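Local coordinates for protein STM4351 (Salmonella enterica, PDB 2Y7I) that binds arginine with high specificity as a periplasmic solute-binding protein of family 3, and probably serves arginine uptake, at residues 6-11 / 65-70; 98-103 / 172-177. All blocks are in the same frame, centred on the assembly; numbering follows the deposited sequence.

Contact 1: residues 6-11 / 65-70; sequences RTLHFG and KFDAVI. With ZN (zinc ion), chain E.
Asp67 OD2 is gripped from two directions: the backbone N-H of His9 donates to its anti lone pair in a nearly straight bond (N to OD2 2.9 Å, 170° at the hydrogen), and a zinc ion sits 2.1 Å from the same OD2. The zinc also takes His9 ND1, at 2.1 Å, and a water, so His9 holds OD2 directly through its backbone N-H and, by way of the zinc, through its imidazole. In His9, chi1 of -57° sets CG beside the backbone N, and the rotation of the ring about CB-CG turns ND1 to the metal; ring and carboxylate planes are turned 41° apart. The zinc would be expected to favour the neutral imidazole and the ionised carboxylate.

Next along the chain, His9 O accepts two N-H groups, from Asp67 in the carbonyl plane and from Ala68 somewhat tilted from it. Parallel bridging then takes over, pairing Phe10 with Ala68 and Gly11 with Val69: Gly11 N donates to Ala68 O (2.9 Å), and Ile70 N reaches Gly11 O at 3.2 Å. Gly11 lets the Phe66 ring lie flat against the backbone: Gly11 CA stands 3.6 Å above the centre of the Phe66 ring, a CH-pi contact over the face. On the face of the sheet that carries Phe10 and Ala68, Ala68 CB makes an off-centre CH-pi contact with the Phe10 ring. Ile70 CG2 touches Phe10 CD2 at 3.6 Å.

In the parallel sheet, strand 7-12 runs between 46-51 and 68-69. Helix 31-42 packs on Leu8, Phe10 and Ile70, whereas Phe66 and Val69 meet helix 57-62.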
# COMPACT_ATOMS: atom_id res chain seq x y z
N ARG A 6 -16.59 19.32 -4.23
CA ARG A 6 -15.27 19.94 -4.36
C ARG A 6 -14.48 19.18 -5.43
O ARG A 6 -14.60 17.95 -5.54
CB ARG A 6 -14.52 19.97 -3.02
CG ARG A 6 -14.13 18.61 -2.46
CD ARG A 6 -13.55 18.69 -1.04
NE ARG A 6 -12.21 19.27 -0.99
CZ ARG A 6 -11.29 18.96 -0.08
NH1 ARG A 6 -11.57 18.06 0.87
NH2 ARG A 6 -10.10 19.54 -0.10
N THR A 7 -13.71 19.91 -6.22
CA THR A 7 -12.95 19.33 -7.32
C THR A 7 -11.48 19.66 -7.17
O THR A 7 -11.09 20.83 -7.15
CB THR A 7 -13.49 19.79 -8.70
OG1 THR A 7 -14.86 19.39 -8.83
CG2 THR A 7 -12.69 19.15 -9.84
N LEU A 8 -10.67 18.61 -7.04
CA LEU A 8 -9.24 18.72 -6.90
C LEU A 8 -8.60 18.69 -8.30
O LEU A 8 -8.77 17.71 -9.05
CB LEU A 8 -8.73 17.58 -6.02
CG LEU A 8 -7.36 17.65 -5.35
CD1 LEU A 8 -7.21 18.93 -4.53
CD2 LEU A 8 -7.18 16.42 -4.45
N HIS A 9 -7.89 19.76 -8.64
CA HIS A 9 -7.31 19.92 -9.97
C HIS A 9 -5.85 19.44 -9.96
O HIS A 9 -5.02 20.02 -9.27
CB HIS A 9 -7.40 21.38 -10.44
CG HIS A 9 -8.80 21.92 -10.45
ND1 HIS A 9 -9.34 22.61 -9.39
CD2 HIS A 9 -9.77 21.87 -11.39
CE1 HIS A 9 -10.59 22.97 -9.68
NE2 HIS A 9 -10.87 22.52 -10.89
N PHE A 10 -5.58 18.36 -10.69
CA PHE A 10 -4.24 17.78 -10.80
C PHE A 10 -3.62 18.17 -12.12
O PHE A 10 -4.29 18.19 -13.15
CB PHE A 10 -4.30 16.26 -10.77
CG PHE A 10 -4.45 15.67 -9.40
CD1 PHE A 10 -5.71 15.50 -8.84
CD2 PHE A 10 -3.33 15.24 -8.69
CE1 PHE A 10 -5.86 14.92 -7.56
CE2 PHE A 10 -3.46 14.67 -7.41
CZ PHE A 10 -4.72 14.51 -6.85
N GLY A 11 -2.33 18.48 -12.08
CA GLY A 11 -1.53 18.64 -13.29
C GLY A 11 -0.71 17.38 -13.46
O GLY A 11 -0.23 16.80 -12.47
N LYS A 65 -1.95 27.20 -10.85
CA LYS A 65 -2.74 26.72 -11.98
C LYS A 65 -3.53 25.45 -11.62
O LYS A 65 -4.58 25.18 -12.19
CB LYS A 65 -1.85 26.50 -13.20
CG LYS A 65 -2.60 26.10 -14.45
CD LYS A 65 -1.64 25.75 -15.59
CE LYS A 65 -2.41 25.55 -16.88
NZ LYS A 65 -1.48 25.17 -17.96
N PHE A 66 -3.00 24.67 -10.68
CA PHE A 66 -3.72 23.53 -10.13
C PHE A 66 -3.37 23.31 -8.66
O PHE A 66 -2.48 23.96 -8.12
CB PHE A 66 -3.55 22.25 -10.97
CG PHE A 66 -2.32 22.21 -11.84
CD1 PHE A 66 -1.05 22.02 -11.29
CD2 PHE A 66 -2.43 22.33 -13.22
CE1 PHE A 66 0.08 21.96 -12.10
CE2 PHE A 66 -1.30 22.28 -14.05
CZ PHE A 66 -0.05 22.10 -13.48
N ASP A 67 -4.10 22.41 -8.01
CA ASP A 67 -3.94 22.15 -6.59
C ASP A 67 -2.80 21.20 -6.28
O ASP A 67 -2.17 21.30 -5.24
CB ASP A 67 -5.24 21.58 -6.02
CG ASP A 67 -6.41 22.48 -6.26
OD1 ASP A 67 -6.35 23.64 -5.80
OD2 ASP A 67 -7.37 22.04 -6.93
N ALA A 68 -2.56 20.26 -7.19
CA ALA A 68 -1.61 19.19 -6.94
C ALA A 68 -1.04 18.66 -8.25
O ALA A 68 -1.60 18.89 -9.32
CB ALA A 68 -2.29 18.06 -6.15
N VAL A 69 0.09 17.98 -8.15
CA VAL A 69 0.75 17.37 -9.30
C VAL A 69 0.98 15.91 -8.98
O VAL A 69 1.47 15.57 -7.89
CB VAL A 69 2.10 18.08 -9.63
CG1 VAL A 69 2.99 17.22 -10.50
CG2 VAL A 69 1.84 19.42 -10.31
N ILE A 70 0.59 15.05 -9.91
CA ILE A 70 0.98 13.64 -9.87
C ILE A 70 1.47 13.25 -11.26
O ILE A 70 0.76 13.46 -12.26
CB ILE A 70 -0.18 12.73 -9.32
CG1 ILE A 70 0.35 11.35 -8.91
CG2 ILE A 70 -1.37 12.64 -10.32
CD1 ILE A 70 -0.71 10.43 -8.26
ZN ZN E . -8.50 23.56 -7.75
O HOH W 1 -7.15 24.78 -8.89

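Contact 2: residues 98-103 / 172-177; sequences VTRKGA and PDYAIM
Tyr174 and Arg100 cross at a slant, the ring touching the aliphatic part of the arginine: Tyr174 CE2 lies 3.6 Å from Arg100 CG, while the guanidinium plane is turned 85° from the ring plane. Tyr174 CG is anti to its carbonyl carbon (chi1 -61°), which lays the ring alongside the opposing strand, with Thr99 O at its edge near the ring plane. The root of the same side chain meets Val98, Tyr174 CB to Val98 CG2 at 3.8 Å.

Lys101 extends along the partner segment toward Pro172. Its CG is 4.0 Å from Ala175 CB, and the chain bends at chi3 (64°), leaving Lys101 NZ near Pro172 O at 3.7 Å.

Strands 95-100 and 174-176 run antiparallel at the margin of a mixed five-stranded sheet, 174-176 being its outermost strand within the chain. Thr99 and Ala175 form the hydrogen-bonded pair, exchanging N-H to O bonds both ways, flanked by the non-hydrogen-bonded pairs Val98 with Ile176 and Arg100 with Tyr174. Lys101 N donates to Asp173 O (2.8 Å), carrying the pairing past the strand end into a type II turn at Arg100 to Ala103, where Gly102 takes a positive phi. Arg100 O accepts Thr99 OG1 and Ala103 N from opposite faces of its plane. A water donates both to Thr99 OG1 and to Ala175 O, bridging the strands. Helices 142-150 and 161-168 pack against Val98 and Tyr174, and Trp167 meets the Tyr174 ring edge-to-face.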
# COMPACT_ATOMS: atom_id res chain seq x y z
N VAL A 98 17.13 2.46 -23.35
CA VAL A 98 16.70 1.54 -24.40
C VAL A 98 17.46 1.89 -25.68
O VAL A 98 17.59 3.06 -26.02
CB VAL A 98 15.16 1.54 -24.60
CG1 VAL A 98 14.60 2.98 -24.85
CG2 VAL A 98 14.75 0.53 -25.68
N THR A 99 18.01 0.87 -26.34
CA THR A 99 18.76 1.04 -27.60
C THR A 99 18.28 -0.03 -28.56
O THR A 99 17.49 -0.88 -28.18
CB THR A 99 20.29 0.92 -27.41
OG1 THR A 99 20.66 -0.46 -27.24
CG2 THR A 99 20.78 1.76 -26.19
N ARG A 100 18.77 -0.00 -29.80
CA ARG A 100 18.59 -1.15 -30.68
C ARG A 100 19.19 -2.37 -29.97
O ARG A 100 20.23 -2.27 -29.34
CB ARG A 100 19.28 -0.90 -32.02
CG ARG A 100 18.46 -0.06 -32.99
CD ARG A 100 19.28 0.44 -34.19
NE ARG A 100 20.51 -0.33 -34.41
CZ ARG A 100 21.73 0.04 -34.00
NH1 ARG A 100 21.91 1.20 -33.35
NH2 ARG A 100 22.77 -0.74 -34.25
N LYS A 101 18.52 -3.52 -30.06
CA LYS A 101 18.87 -4.71 -29.29
C LYS A 101 20.30 -5.16 -29.59
O LYS A 101 20.66 -5.34 -30.73
CB LYS A 101 17.86 -5.83 -29.57
CG LYS A 101 18.13 -7.15 -28.87
CD LYS A 101 17.03 -8.16 -29.21
CE LYS A 101 17.03 -8.51 -30.70
NZ LYS A 101 15.78 -9.22 -31.13
N GLY A 102 21.13 -5.29 -28.56
CA GLY A 102 22.51 -5.74 -28.75
C GLY A 102 23.51 -4.68 -29.17
O GLY A 102 24.70 -4.95 -29.24
N ALA A 103 23.04 -3.45 -29.43
CA ALA A 103 23.93 -2.42 -29.97
C ALA A 103 24.84 -1.76 -28.94
O ALA A 103 25.94 -1.28 -29.28
CB ALA A 103 23.12 -1.36 -30.75
N PRO A 172 10.11 -4.87 -30.40
CA PRO A 172 11.06 -5.94 -30.06
C PRO A 172 12.43 -5.83 -30.73
O PRO A 172 13.33 -6.60 -30.40
CB PRO A 172 10.32 -7.22 -30.49
CG PRO A 172 9.44 -6.77 -31.62
CD PRO A 172 9.00 -5.37 -31.24
N ASP A 173 12.62 -4.87 -31.64
CA ASP A 173 13.95 -4.63 -32.21
C ASP A 173 14.87 -3.92 -31.22
O ASP A 173 16.07 -3.80 -31.45
CB ASP A 173 13.86 -3.81 -33.50
CG ASP A 173 13.32 -4.62 -34.66
OD1 ASP A 173 13.09 -5.84 -34.51
OD2 ASP A 173 13.13 -4.02 -35.75
N TYR A 174 14.29 -3.45 -30.12
CA TYR A 174 14.99 -2.67 -29.11
C TYR A 174 15.09 -3.47 -27.82
O TYR A 174 14.42 -4.50 -27.69
CB TYR A 174 14.26 -1.32 -28.92
CG TYR A 174 14.27 -0.54 -30.22
CD1 TYR A 174 13.32 -0.81 -31.22
CD2 TYR A 174 15.26 0.40 -30.48
CE1 TYR A 174 13.35 -0.12 -32.43
CE2 TYR A 174 15.30 1.09 -31.68
CZ TYR A 174 14.34 0.82 -32.65
OH TYR A 174 14.39 1.50 -33.85
N ALA A 175 15.93 -3.04 -26.88
CA ALA A 175 16.09 -3.74 -25.60
C ALA A 175 16.62 -2.80 -24.55
O ALA A 175 17.31 -1.83 -24.85
CB ALA A 175 17.03 -4.95 -25.74
N ILE A 176 16.30 -3.11 -23.29
CA ILE A 176 16.87 -2.43 -22.16
C ILE A 176 18.37 -2.76 -22.13
O ILE A 176 18.76 -3.94 -22.19
CB ILE A 176 16.19 -2.84 -20.82
CG1 ILE A 176 14.78 -2.25 -20.72
CG2 ILE A 176 17.04 -2.37 -19.61
CD1 ILE A 176 13.93 -2.82 -19.54
N MET A 177 19.19 -1.72 -22.03
CA MET A 177 20.63 -1.85 -21.99
C MET A 177 21.07 -2.48 -20.68
O MET A 177 20.44 -2.27 -19.64
CB MET A 177 21.27 -0.48 -22.21
CG MET A 177 22.75 -0.52 -22.57
SD MET A 177 23.46 1.13 -22.82
CE MET A 177 23.59 1.66 -21.11
O HOH W 2 20.10 -2.03 -25.13

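In the fold
From the N terminus, strand 7-12 enters the parallel sheet at once, and contact 1 closes when the chain, after helix 31-42, strand 46-51 and helix 57-62, returns with 65-70 to the side of strand 7-12 away from 46-51. The chain then leads to strand 95-100 of the mixed sheet. Contact 2 closes a longer excursion through strands 114-118, 135-139 and 156-160 and three helices, adding 174-176 at the edge. The two loops follow in series, neither nested nor crossed. Their centres lie about 37 Å apart on opposite sides of the chain's centre, one in each of two sheets, consistent with the two-lobed periplasmic-binding fold, in which arginine sits between the lobes.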